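Local structure of TatD-related deoxyribonuclease (Thermotoga maritima, 1J6O) at residues A[18-23]-A[42-47]; A[22-27]-A[214-219]; A[31-36]-A[62-67]. The protein probably acts as a metal-dependent deoxyribonuclease of the TatD family, hydrolysing ester bonds in DNA. All blocks are in the same frame, centred on the assembly; numbering follows the deposited sequence.

From the N terminus, strand 13-18 runs out into the loop that supplies the first segments of contacts 1 and 2. Contact 1 closes the loop that leads through helix 29-34 to strand 41-47, joining the first two strands of the barrel. Contact 2 shares F22 and H23 with it and closes a loop of almost 190 residues, bringing the loop after the first strand against the loop after strand 209-211. Contact 3 is nested inside that long closure and crosses contact 1, since its segments alternate with those of contact 1; it sets helix 29-34 and the residues after it against the approach to strand 67-71. V44 N and R66 O bond contacts 1 and 3 together.

Contact 1 (A[18-23]-A[42-47]); sequences AHLHFH and EFVVNV
The imidazoles of H19 and H21 both turn an edge to the carbonyl oxygen of V47. H19 ND1 donates to V47 O at 3.0 Å, the acceptor lying close to the ring plane, while CE1 of H21 comes within 3.3 Å of V47 O in the plane of its own ring. One face of H21 carries CD1 of F22, offset toward the rim, and CB of H19 sits over the centre of one face of F22. The N46 amide approaches H21 obliquely, its plane 73° from that of the ring. H21 CG stands between its backbone N and carbonyl carbon (chi1 58°), which turns the ring toward N46 and V47, with NE2 bonded to D53. N46 OD1 takes the L20 N-H at 2.9 Å, in the carbonyl plane on a lone pair and fairly straight (162°); this holds the turn from H19 to F22 against the strand. ND2 of N46 is hydrogen-bonded to S57 OG. The L20 and V44 side chains cross at about a right angle, CD1 to CG2 4.0 Å. The backbones join in parallel fashion, A18 N to V45 O at 3.0 Å and V47 N to A18 O at 2.8 Å. H19, a predicted ligand of a divalent metal, is thus steadied at ND1, with NE2 bonded to D214. The contact lies at the C-terminal ends of strands 13-18 and 41-47 in the TIM barrel, covered by helix 51-61 through L60 and S57 and by C215 from the loop after strand 209-211.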
ATOM      1  N   ALA A  18       4.308   3.178  -2.777  1.00  5.47           N
ATOM      2  CA  ALA A  18       5.121   4.352  -3.070  1.00  5.66           C
ATOM      3  C   ALA A  18       4.403   5.295  -4.072  1.00  5.86           C
ATOM      4  O   ALA A  18       3.499   4.860  -4.767  1.00  5.49           O
ATOM      5  CB  ALA A  18       6.408   3.893  -3.662  1.00  4.30           C
ATOM      6  N   HIS A  19       4.805   6.569  -4.128  1.00  4.58           N
ATOM      7  CA  HIS A  19       4.207   7.542  -5.063  1.00  5.69           C
ATOM      8  C   HIS A  19       5.424   8.275  -5.636  1.00  5.76           C
ATOM      9  O   HIS A  19       5.563   9.524  -5.483  1.00  5.66           O
ATOM     10  CB  HIS A  19       3.334   8.574  -4.316  1.00  5.93           C
ATOM     11  CG  HIS A  19       2.258   7.962  -3.469  1.00  7.11           C
ATOM     12  ND1 HIS A  19       1.133   7.377  -4.010  1.00  8.75           N
ATOM     13  CD2 HIS A  19       2.108   7.896  -2.121  1.00  7.58           C
ATOM     14  CE1 HIS A  19       0.327   6.990  -3.033  1.00 11.23           C
ATOM     15  NE2 HIS A  19       0.894   7.299  -1.877  1.00  8.90           N
ATOM     16  N   LEU A  20       6.275   7.529  -6.328  1.00  4.69           N
ATOM     17  CA  LEU A  20       7.492   8.096  -6.906  1.00  5.86           C
ATOM     18  C   LEU A  20       7.264   9.099  -8.015  1.00  6.86           C
ATOM     19  O   LEU A  20       8.164   9.888  -8.348  1.00  7.61           O
ATOM     20  CB  LEU A  20       8.402   6.953  -7.380  1.00  6.90           C
ATOM     21  CG  LEU A  20       8.966   6.104  -6.231  1.00 10.03           C
ATOM     22  CD1 LEU A  20       9.498   4.744  -6.755  1.00  9.30           C
ATOM     23  CD2 LEU A  20      10.073   6.886  -5.544  1.00 10.50           C
ATOM     24  N   HIS A  21       6.057   9.080  -8.560  1.00  5.31           N
ATOM     25  CA  HIS A  21       5.699   9.989  -9.636  1.00  7.50           C
ATOM     26  C   HIS A  21       5.209  11.343  -9.129  1.00  7.17           C
ATOM     27  O   HIS A  21       4.920  12.229  -9.943  1.00  8.99           O
ATOM     28  CB  HIS A  21       4.645   9.350 -10.547  1.00  7.00           C
ATOM     29  CG  HIS A  21       3.401   8.946  -9.826  1.00  9.47           C
ATOM     30  ND1 HIS A  21       3.403   8.007  -8.809  1.00  7.15           N
ATOM     31  CD2 HIS A  21       2.134   9.426  -9.901  1.00  6.86           C
ATOM     32  CE1 HIS A  21       2.192   7.934  -8.283  1.00  7.88           C
ATOM     33  NE2 HIS A  21       1.403   8.789  -8.926  1.00  8.58           N
ATOM     34  N   PHE A  22       5.103  11.519  -7.808  1.00  5.07           N
ATOM     35  CA  PHE A  22       4.652  12.789  -7.263  1.00  6.12           C
ATOM     36  C   PHE A  22       5.731  13.831  -7.526  1.00  9.51           C
ATOM     37  O   PHE A  22       6.921  13.487  -7.700  1.00  8.29           O
ATOM     38  CB  PHE A  22       4.371  12.684  -5.769  1.00  5.67           C
ATOM     39  CG  PHE A  22       3.049  12.022  -5.437  1.00  5.79           C
ATOM     40  CD1 PHE A  22       2.285  11.387  -6.423  1.00  5.80           C
ATOM     41  CD2 PHE A  22       2.541  12.084  -4.132  1.00  7.37           C
ATOM     42  CE1 PHE A  22       1.025  10.825  -6.116  1.00  7.33           C
ATOM     43  CE2 PHE A  22       1.277  11.518  -3.828  1.00 10.10           C
ATOM     44  CZ  PHE A  22       0.533  10.897  -4.823  1.00  7.39           C
ATOM     45  N   HIS A  23       5.323  15.099  -7.564  1.00  9.63           N
ATOM     46  CA  HIS A  23       6.274  16.172  -7.826  1.00 11.97           C
ATOM     47  C   HIS A  23       7.447  16.313  -6.848  1.00 11.41           C
ATOM     48  O   HIS A  23       8.473  16.918  -7.199  1.00 11.35           O
ATOM     49  CB  HIS A  23       5.514  17.505  -7.974  1.00 15.43           C
ATOM     50  CG  HIS A  23       5.169  18.166  -6.678  1.00 20.44           C
ATOM     51  ND1 HIS A  23       6.081  18.897  -5.945  1.00 24.24           N
ATOM     52  CD2 HIS A  23       4.000  18.232  -5.996  1.00 23.08           C
ATOM     53  CE1 HIS A  23       5.488  19.387  -4.869  1.00 24.33           C
ATOM     54  NE2 HIS A  23       4.225  19.001  -4.876  1.00 23.57           N
ATOM     55  N   GLU A  42      14.081  -4.674  -3.323  1.00  8.97           N
ATOM     56  CA  GLU A  42      13.830  -5.617  -4.418  1.00  9.65           C
ATOM     57  C   GLU A  42      12.870  -5.080  -5.486  1.00  9.66           C
ATOM     58  O   GLU A  42      13.074  -5.295  -6.693  1.00  7.77           O
ATOM     59  CB  GLU A  42      13.331  -6.912  -3.832  1.00 11.28           C
ATOM     60  CG  GLU A  42      13.151  -8.011  -4.812  1.00 13.32           C
ATOM     61  CD  GLU A  42      12.852  -9.296  -4.101  1.00 15.64           C
ATOM     62  OE1 GLU A  42      13.700  -9.727  -3.285  1.00 18.39           O
ATOM     63  OE2 GLU A  42      11.772  -9.870  -4.354  1.00 20.68           O
ATOM     64  N   PHE A  43      11.781  -4.453  -5.045  1.00  9.48           N
ATOM     65  CA  PHE A  43      10.807  -3.865  -5.972  1.00  7.33           C
ATOM     66  C   PHE A  43       9.895  -2.994  -5.177  1.00  7.51           C
ATOM     67  O   PHE A  43       9.926  -3.005  -3.933  1.00  5.83           O
ATOM     68  CB  PHE A  43       9.971  -4.906  -6.784  1.00  8.37           C
ATOM     69  CG  PHE A  43       8.919  -5.669  -5.991  1.00  9.38           C
ATOM     70  CD1 PHE A  43       9.238  -6.870  -5.363  1.00 10.87           C
ATOM     71  CD2 PHE A  43       7.588  -5.223  -5.941  1.00  9.15           C
ATOM     72  CE1 PHE A  43       8.258  -7.614  -4.705  1.00  6.03           C
ATOM     73  CE2 PHE A  43       6.605  -5.958  -5.289  1.00  8.59           C
ATOM     74  CZ  PHE A  43       6.924  -7.144  -4.672  1.00  8.24           C
ATOM     75  N   VAL A  44       9.135  -2.166  -5.874  1.00  5.36           N
ATOM     76  CA  VAL A  44       8.206  -1.306  -5.158  1.00  6.09           C
ATOM     77  C   VAL A  44       6.888  -1.338  -5.905  1.00  6.15           C
ATOM     78  O   VAL A  44       6.855  -1.625  -7.119  1.00  6.13           O
ATOM     79  CB  VAL A  44       8.678   0.189  -5.056  1.00  8.92           C
ATOM     80  CG1 VAL A  44      10.144   0.275  -4.653  1.00  6.45           C
ATOM     81  CG2 VAL A  44       8.359   0.932  -6.333  1.00 12.22           C
ATOM     82  N   VAL A  45       5.802  -1.081  -5.185  1.00  3.26           N
ATOM     83  CA  VAL A  45       4.499  -1.069  -5.828  1.00  3.76           C
ATOM     84  C   VAL A  45       4.161   0.427  -5.812  1.00  5.50           C
ATOM     85  O   VAL A  45       3.960   0.999  -4.739  1.00  6.86           O
ATOM     86  CB  VAL A  45       3.445  -1.819  -5.037  1.00  3.08           C
ATOM     87  CG1 VAL A  45       2.069  -1.626  -5.742  1.00  5.22           C
ATOM     88  CG2 VAL A  45       3.814  -3.315  -4.938  1.00  6.61           C
ATOM     89  N   ASN A  46       4.153   1.043  -6.996  1.00  4.99           N
ATOM     90  CA  ASN A  46       3.868   2.477  -7.135  1.00  6.09           C
ATOM     91  C   ASN A  46       2.369   2.650  -7.348  1.00  7.63           C
ATOM     92  O   ASN A  46       1.804   2.171  -8.309  1.00  8.14           O
ATOM     93  CB  ASN A  46       4.681   3.032  -8.288  1.00  6.50           C
ATOM     94  CG  ASN A  46       4.955   4.475  -8.121  1.00  4.31           C
ATOM     95  OD1 ASN A  46       5.740   4.877  -7.250  1.00  7.14           O
ATOM     96  ND2 ASN A  46       4.299   5.285  -8.931  1.00  9.15           N
ATOM     97  N   VAL A  47       1.771   3.415  -6.450  1.00  7.46           N
ATOM     98  CA  VAL A  47       0.347   3.665  -6.423  1.00  8.33           C
ATOM     99  C   VAL A  47      -0.249   4.964  -6.942  1.00  9.12           C
ATOM    100  O   VAL A  47       0.172   6.039  -6.534  1.00 10.73           O
ATOM    101  CB  VAL A  47      -0.103   3.508  -4.936  1.00  8.91           C
ATOM    102  CG1 VAL A  47      -1.596   3.404  -4.850  1.00 10.71           C
ATOM    103  CG2 VAL A  47       0.548   2.244  -4.314  1.00  8.50           C
TER

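Contact 2 (A[22-27]-A[214-219]); sequences FHQFDD and DCPFLP
F217 N bonds to D214 O at 2.9 Å and, with the cis peptide before P216, closes a type VIa beta turn that presents P216 to F22 and F25, and F217 to F22. The turn belongs to the loop after the last strand of the TIM barrel, and its partner is F22 and the short 3-10 segment 23-25 after it, in the loop that follows the first strand. The pyrrolidine ring of P216 sits among F22, Q24 and F25. P216 CD meets F22 CD2 at 3.7 Å, the two side chains crossing at about a right angle, and P216 CB lies 3.9 Å from F25 CE2. Q24, bent at chi2 (84°), folds its amide back so that OE1 comes to 3.7 Å from P216 CG. At the outer end, F217 CZ reaches F22 CE2 at 3.7 Å, at the edge and near the plane of the F22 ring; the ring planes are 69° apart. The packing brings together the two loops that carry H19 and D214, both predicted ligands of the same divalent metal. R227 backs this cluster, touching F25 and P216 and bonding to Q24 O. Deeper in, the sulfur of C215 makes an oblique sulfur-aromatic contact, SG standing 5.0 Å from the centroid of the F25 ring and 58° off its normal.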
ATOM      1  N   PHE A  22       5.103  11.519  -7.808  1.00  5.07           N
ATOM      2  CA  PHE A  22       4.652  12.789  -7.263  1.00  6.12           C
ATOM      3  C   PHE A  22       5.731  13.831  -7.526  1.00  9.51           C
ATOM      4  O   PHE A  22       6.921  13.487  -7.700  1.00  8.29           O
ATOM      5  CB  PHE A  22       4.371  12.684  -5.769  1.00  5.67           C
ATOM      6  CG  PHE A  22       3.049  12.022  -5.437  1.00  5.79           C
ATOM      7  CD1 PHE A  22       2.285  11.387  -6.423  1.00  5.80           C
ATOM      8  CD2 PHE A  22       2.541  12.084  -4.132  1.00  7.37           C
ATOM      9  CE1 PHE A  22       1.025  10.825  -6.116  1.00  7.33           C
ATOM     10  CE2 PHE A  22       1.277  11.518  -3.828  1.00 10.10           C
ATOM     11  CZ  PHE A  22       0.533  10.897  -4.823  1.00  7.39           C
ATOM     12  N   HIS A  23       5.323  15.099  -7.564  1.00  9.63           N
ATOM     13  CA  HIS A  23       6.274  16.172  -7.826  1.00 11.97           C
ATOM     14  C   HIS A  23       7.447  16.313  -6.848  1.00 11.41           C
ATOM     15  O   HIS A  23       8.473  16.918  -7.199  1.00 11.35           O
ATOM     16  CB  HIS A  23       5.514  17.505  -7.974  1.00 15.43           C
ATOM     17  CG  HIS A  23       5.169  18.166  -6.678  1.00 20.44           C
ATOM     18  ND1 HIS A  23       6.081  18.897  -5.945  1.00 24.24           N
ATOM     19  CD2 HIS A  23       4.000  18.232  -5.996  1.00 23.08           C
ATOM     20  CE1 HIS A  23       5.488  19.387  -4.869  1.00 24.33           C
ATOM     21  NE2 HIS A  23       4.225  19.001  -4.876  1.00 23.57           N
ATOM     22  N   GLN A  24       7.314  15.782  -5.637  1.00  9.31           N
ATOM     23  CA  GLN A  24       8.405  15.881  -4.672  1.00 10.03           C
ATOM     24  C   GLN A  24       9.646  15.093  -5.141  1.00  7.91           C
ATOM     25  O   GLN A  24      10.724  15.242  -4.604  1.00  8.47           O
ATOM     26  CB  GLN A  24       7.967  15.383  -3.286  1.00 11.30           C
ATOM     27  CG  GLN A  24       7.025  16.342  -2.559  1.00 13.55           C
ATOM     28  CD  GLN A  24       5.590  16.163  -2.966  1.00 13.42           C
ATOM     29  OE1 GLN A  24       5.265  15.311  -3.789  1.00 13.68           O
ATOM     30  NE2 GLN A  24       4.707  16.969  -2.383  1.00 18.10           N
ATOM     31  N   PHE A  25       9.493  14.274  -6.166  1.00  7.65           N
ATOM     32  CA  PHE A  25      10.613  13.487  -6.680  1.00  7.50           C
ATOM     33  C   PHE A  25      11.049  13.993  -8.061  1.00  9.87           C
ATOM     34  O   PHE A  25      11.837  13.331  -8.727  1.00  9.82           O
ATOM     35  CB  PHE A  25      10.198  12.025  -6.843  1.00  8.51           C
ATOM     36  CG  PHE A  25      10.116  11.282  -5.553  1.00  6.59           C
ATOM     37  CD1 PHE A  25      11.284  10.911  -4.883  1.00  5.16           C
ATOM     38  CD2 PHE A  25       8.883  11.036  -4.965  1.00  7.86           C
ATOM     39  CE1 PHE A  25      11.215  10.299  -3.599  1.00  6.11           C
ATOM     40  CE2 PHE A  25       8.788  10.433  -3.707  1.00  7.60           C
ATOM     41  CZ  PHE A  25       9.962  10.060  -3.013  1.00  6.84           C
ATOM     42  N   ASP A  26      10.518  15.135  -8.489  1.00  9.52           N
ATOM     43  CA  ASP A  26      10.871  15.663  -9.804  1.00 12.47           C
ATOM     44  C   ASP A  26      12.345  15.897 -10.071  1.00 12.28           C
ATOM     45  O   ASP A  26      12.806  15.695 -11.185  1.00 15.44           O
ATOM     46  CB  ASP A  26      10.147  16.995 -10.092  1.00 13.26           C
ATOM     47  CG  ASP A  26       8.686  16.816 -10.439  1.00 16.94           C
ATOM     48  OD1 ASP A  26       8.225  15.661 -10.597  1.00 14.93           O
ATOM     49  OD2 ASP A  26       7.993  17.857 -10.557  1.00 17.99           O
ATOM     50  N   ASP A  27      13.099  16.304  -9.065  1.00 11.22           N
ATOM     51  CA  ASP A  27      14.511  16.559  -9.321  1.00 13.01           C
ATOM     52  C   ASP A  27      15.473  15.391  -9.250  1.00 12.65           C
ATOM     53  O   ASP A  27      16.570  15.483  -9.822  1.00 11.88           O
ATOM     54  CB  ASP A  27      15.040  17.636  -8.358  1.00 18.15           C
ATOM     55  CG  ASP A  27      14.188  18.901  -8.353  1.00 23.10           C
ATOM     56  OD1 ASP A  27      13.866  19.426  -9.438  1.00 25.98           O
ATOM     57  OD2 ASP A  27      13.840  19.377  -7.248  1.00 27.90           O
ATOM     58  N   ASP A 214       4.947   4.869   1.720  1.00  9.43           N
ATOM     59  CA  ASP A 214       3.896   5.813   1.390  1.00 11.62           C
ATOM     60  C   ASP A 214       4.664   7.096   0.969  1.00  7.83           C
ATOM     61  O   ASP A 214       4.154   8.216   1.076  1.00  7.85           O
ATOM     62  CB  ASP A 214       2.974   6.099   2.588  1.00 15.25           C
ATOM     63  CG  ASP A 214       1.664   6.770   2.168  1.00 22.54           C
ATOM     64  OD1 ASP A 214       1.303   6.721   0.957  1.00 21.92           O
ATOM     65  OD2 ASP A 214       0.985   7.341   3.058  1.00 27.06           O
ATOM     66  N   CYS A 215       5.900   6.934   0.478  1.00  7.80           N
ATOM     67  CA  CYS A 215       6.689   8.112   0.066  1.00  7.77           C
ATOM     68  C   CYS A 215       5.902   8.937  -0.971  1.00  9.01           C
ATOM     69  O   CYS A 215       5.234   8.372  -1.837  1.00  9.27           O
ATOM     70  CB  CYS A 215       8.054   7.677  -0.488  1.00  9.79           C
ATOM     71  SG  CYS A 215       8.038   6.667  -1.993  1.00 10.47           S
ATOM     72  N   PRO A 216       6.063  10.273  -0.971  1.00  8.36           N
ATOM     73  CA  PRO A 216       6.935  11.058  -0.078  1.00  9.34           C
ATOM     74  C   PRO A 216       6.440  11.302   1.338  1.00 10.09           C
ATOM     75  O   PRO A 216       7.107  11.982   2.117  1.00 13.55           O
ATOM     76  CB  PRO A 216       7.064  12.372  -0.831  1.00  8.40           C
ATOM     77  CG  PRO A 216       5.607  12.578  -1.316  1.00  8.39           C
ATOM     78  CD  PRO A 216       5.290  11.159  -1.869  1.00  8.57           C
ATOM     79  N   PHE A 217       5.289  10.759   1.686  1.00 10.70           N
ATOM     80  CA  PHE A 217       4.742  10.972   3.025  1.00 12.62           C
ATOM     81  C   PHE A 217       5.298  10.127   4.199  1.00 12.86           C
ATOM     82  O   PHE A 217       5.987   9.132   3.974  1.00 11.64           O
ATOM     83  CB  PHE A 217       3.232  10.712   3.030  1.00 14.39           C
ATOM     84  CG  PHE A 217       2.469  11.332   1.896  1.00 17.54           C
ATOM     85  CD1 PHE A 217       2.529  12.693   1.644  1.00 18.93           C
ATOM     86  CD2 PHE A 217       1.711  10.512   1.055  1.00 19.41           C
ATOM     87  CE1 PHE A 217       1.845  13.253   0.546  1.00 21.63           C
ATOM     88  CE2 PHE A 217       1.035  11.048  -0.025  1.00 20.06           C
ATOM     89  CZ  PHE A 217       1.101  12.423  -0.287  1.00 21.96           C
ATOM     90  N   LEU A 218       5.007  10.594   5.413  1.00 13.29           N
ATOM     91  CA  LEU A 218       5.386   9.922   6.645  1.00 13.98           C
ATOM     92  C   LEU A 218       6.741   9.249   6.773  1.00 14.72           C
ATOM     93  O   LEU A 218       6.842   8.006   6.866  1.00 13.94           O
ATOM     94  CB  LEU A 218       4.325   8.862   6.903  1.00 17.72           C
ATOM     95  CG  LEU A 218       2.877   9.341   6.810  1.00 18.57           C
ATOM     96  CD1 LEU A 218       1.897   8.144   6.721  1.00 21.29           C
ATOM     97  CD2 LEU A 218       2.581  10.174   8.033  1.00 19.18           C
ATOM     98  N   PRO A 219       7.809  10.038   6.835  1.00 13.37           N
ATOM     99  CA  PRO A 219       9.187   9.561   6.947  1.00 13.46           C
ATOM    100  C   PRO A 219       9.396   8.928   8.315  1.00 14.03           C
ATOM    101  O   PRO A 219       8.649   9.239   9.245  1.00 11.99           O
ATOM    102  CB  PRO A 219       9.972  10.832   6.757  1.00 14.59           C
ATOM    103  CG  PRO A 219       9.042  11.929   7.363  1.00 14.13           C
ATOM    104  CD  PRO A 219       7.736  11.507   6.762  1.00 14.35           C
TER

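Contact 3 (A[31-36]-A[62-67]); sequences AVISSF and KTSDRI
I33 and I67 meet by their outermost methyls, CD1 to CD1 at 3.6 Å, with the two side chains crossing nearly perpendicularly. On I33 the branches divide the work: CG1 lies anti to the carbonyl carbon (chi1 -69°) and carries CD1 to I67, while CG2, anti to the backbone N, rests 3.8 Å from S64 OG. The F36 ring folds back against I33, whose CA lies over the centre of one face, and an edge is left for I67 CG1, 4.2 Å from F36 CE2, and for R66 CB. R66 runs extended from CG to NE past F36, its CD 4.0 Å from F36 CB. Its guanidinium goes on to I41 O and to a salt bridge with E37, so the guanidinium is held by two partners. S64 OG accepts the N-H of R66, N to OG 3.0 Å (N-H...O angle 149°), an ST turn within the type I turn from S64 to I67. L60 of helix 51-61 also packs on I33. This is the outer layer of an alpha/beta barrel: helix 29-34, from the first beta-alpha-beta crossover, packs beside the turn that leads into the third strand.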
ATOM      1  N   ALA A  31      17.711   9.023  -9.945  1.00 12.57           N
ATOM      2  CA  ALA A  31      18.727   8.600  -8.982  1.00 12.55           C
ATOM      3  C   ALA A  31      18.149   7.700  -7.887  1.00 12.50           C
ATOM      4  O   ALA A  31      18.768   6.702  -7.464  1.00 12.08           O
ATOM      5  CB  ALA A  31      19.385   9.834  -8.350  1.00 14.20           C
ATOM      6  N   VAL A  32      16.955   8.057  -7.434  1.00 10.05           N
ATOM      7  CA  VAL A  32      16.287   7.292  -6.386  1.00 10.61           C
ATOM      8  C   VAL A  32      15.983   5.889  -6.886  1.00  9.49           C
ATOM      9  O   VAL A  32      16.266   4.893  -6.212  1.00  7.99           O
ATOM     10  CB  VAL A  32      14.990   8.038  -5.933  1.00 10.80           C
ATOM     11  CG1 VAL A  32      14.090   7.140  -5.027  1.00 13.13           C
ATOM     12  CG2 VAL A  32      15.397   9.284  -5.138  1.00 10.40           C
ATOM     13  N   ILE A  33      15.460   5.803  -8.096  1.00  8.28           N
ATOM     14  CA  ILE A  33      15.117   4.515  -8.664  1.00  8.88           C
ATOM     15  C   ILE A  33      16.355   3.697  -9.031  1.00 10.86           C
ATOM     16  O   ILE A  33      16.452   2.503  -8.733  1.00  9.32           O
ATOM     17  CB  ILE A  33      14.198   4.718  -9.890  1.00  8.78           C
ATOM     18  CG1 ILE A  33      12.830   5.236  -9.414  1.00  9.60           C
ATOM     19  CG2 ILE A  33      13.978   3.423 -10.631  1.00  8.79           C
ATOM     20  CD1 ILE A  33      11.998   5.809 -10.555  1.00 10.14           C
ATOM     21  N   SER A  34      17.322   4.335  -9.659  1.00 12.17           N
ATOM     22  CA  SER A  34      18.509   3.580 -10.018  1.00 14.25           C
ATOM     23  C   SER A  34      19.280   3.108  -8.790  1.00 14.19           C
ATOM     24  O   SER A  34      20.134   2.215  -8.897  1.00 16.92           O
ATOM     25  CB  SER A  34      19.410   4.401 -10.954  1.00 17.01           C
ATOM     26  OG  SER A  34      19.997   5.481 -10.252  1.00 25.87           O
ATOM     27  N   SER A  35      19.014   3.658  -7.610  1.00 12.03           N
ATOM     28  CA  SER A  35      19.770   3.179  -6.465  1.00 13.00           C
ATOM     29  C   SER A  35      19.033   2.117  -5.647  1.00 10.78           C
ATOM     30  O   SER A  35      19.480   1.740  -4.569  1.00 12.33           O
ATOM     31  CB  SER A  35      20.192   4.350  -5.575  1.00 15.01           C
ATOM     32  OG  SER A  35      19.061   5.054  -5.099  1.00 24.81           O
ATOM     33  N   PHE A  36      17.904   1.627  -6.154  1.00  9.98           N
ATOM     34  CA  PHE A  36      17.154   0.611  -5.417  1.00  7.80           C
ATOM     35  C   PHE A  36      17.997  -0.609  -5.073  1.00 11.25           C
ATOM     36  O   PHE A  36      18.012  -1.057  -3.922  1.00 10.45           O
ATOM     37  CB  PHE A  36      15.928   0.175  -6.206  1.00  8.31           C
ATOM     38  CG  PHE A  36      14.796   1.164  -6.159  1.00 11.12           C
ATOM     39  CD1 PHE A  36      14.808   2.210  -5.246  1.00 10.35           C
ATOM     40  CD2 PHE A  36      13.693   1.019  -6.998  1.00 11.98           C
ATOM     41  CE1 PHE A  36      13.732   3.114  -5.154  1.00 11.20           C
ATOM     42  CE2 PHE A  36      12.631   1.909  -6.912  1.00 12.19           C
ATOM     43  CZ  PHE A  36      12.656   2.956  -5.988  1.00 10.19           C
ATOM     44  N   LYS A  62       6.670   1.589 -16.116  1.00 16.35           N
ATOM     45  CA  LYS A  62       7.186   0.994 -17.333  1.00 20.04           C
ATOM     46  C   LYS A  62       8.666   1.311 -17.595  1.00 19.99           C
ATOM     47  O   LYS A  62       9.277   0.705 -18.469  1.00 22.83           O
ATOM     48  CB  LYS A  62       6.276   1.379 -18.517  1.00 20.71           C
ATOM     49  CG  LYS A  62       4.951   0.586 -18.454  1.00 23.50           C
ATOM     50  CD  LYS A  62       3.809   1.165 -19.294  1.00 25.21           C
ATOM     51  CE  LYS A  62       4.087   1.082 -20.786  1.00 27.09           C
ATOM     52  NZ  LYS A  62       4.225  -0.329 -21.251  1.00 28.04           N
ATOM     53  N   THR A  63       9.261   2.210 -16.819  1.00 19.09           N
ATOM     54  CA  THR A  63      10.672   2.562 -17.010  1.00 18.44           C
ATOM     55  C   THR A  63      11.658   1.784 -16.124  1.00 16.03           C
ATOM     56  O   THR A  63      12.875   1.934 -16.248  1.00 15.64           O
ATOM     57  CB  THR A  63      10.944   4.055 -16.712  1.00 19.64           C
ATOM     58  OG1 THR A  63      10.772   4.303 -15.309  1.00 20.44           O
ATOM     59  CG2 THR A  63      10.000   4.944 -17.514  1.00 19.91           C
ATOM     60  N   SER A  64      11.154   0.955 -15.228  1.00 13.23           N
ATOM     61  CA  SER A  64      12.057   0.210 -14.354  1.00 12.20           C
ATOM     62  C   SER A  64      11.547  -1.172 -14.089  1.00 10.17           C
ATOM     63  O   SER A  64      10.371  -1.348 -13.812  1.00 10.31           O
ATOM     64  CB  SER A  64      12.194   0.939 -13.007  1.00 13.90           C
ATOM     65  OG  SER A  64      12.742   0.085 -12.005  1.00 16.09           O
ATOM     66  N   ASP A  65      12.445  -2.150 -14.137  1.00  8.01           N
ATOM     67  CA  ASP A  65      12.064  -3.510 -13.892  1.00  9.66           C
ATOM     68  C   ASP A  65      11.668  -3.721 -12.428  1.00 11.03           C
ATOM     69  O   ASP A  65      11.045  -4.721 -12.103  1.00 13.96           O
ATOM     70  CB  ASP A  65      13.224  -4.450 -14.195  1.00 11.66           C
ATOM     71  CG  ASP A  65      13.551  -4.550 -15.679  1.00 11.79           C
ATOM     72  OD1 ASP A  65      12.730  -4.162 -16.544  1.00 11.93           O
ATOM     73  OD2 ASP A  65      14.664  -5.049 -15.970  1.00 11.07           O
ATOM     74  N   ARG A  66      12.038  -2.785 -11.555  1.00 10.16           N
ATOM     75  CA  ARG A  66      11.720  -2.903 -10.127  1.00  9.52           C
ATOM     76  C   ARG A  66      10.485  -2.169  -9.644  1.00  9.12           C
ATOM     77  O   ARG A  66      10.175  -2.174  -8.434  1.00  8.20           O
ATOM     78  CB  ARG A  66      12.915  -2.461  -9.291  1.00  9.63           C
ATOM     79  CG  ARG A  66      14.110  -3.384  -9.503  1.00 12.45           C
ATOM     80  CD  ARG A  66      15.257  -3.024  -8.591  1.00 13.28           C
ATOM     81  NE  ARG A  66      16.365  -3.949  -8.842  1.00 14.20           N
ATOM     82  CZ  ARG A  66      16.974  -4.669  -7.908  1.00 18.24           C
ATOM     83  NH1 ARG A  66      16.604  -4.583  -6.631  1.00 16.06           N
ATOM     84  NH2 ARG A  66      17.933  -5.517  -8.262  1.00 19.21           N
ATOM     85  N   ILE A  67       9.761  -1.563 -10.582  1.00  6.65           N
ATOM     86  CA  ILE A  67       8.554  -0.841 -10.213  1.00  7.15           C
ATOM     87  C   ILE A  67       7.320  -1.469 -10.870  1.00  8.89           C
ATOM     88  O   ILE A  67       7.323  -1.730 -12.082  1.00  7.09           O
ATOM     89  CB  ILE A  67       8.632   0.628 -10.663  1.00  5.68           C
ATOM     90  CG1 ILE A  67       9.839   1.322  -9.990  1.00  7.41           C
ATOM     91  CG2 ILE A  67       7.362   1.360 -10.251  1.00  6.79           C
ATOM     92  CD1 ILE A  67      10.063   2.734 -10.534  1.00  9.66           C
TER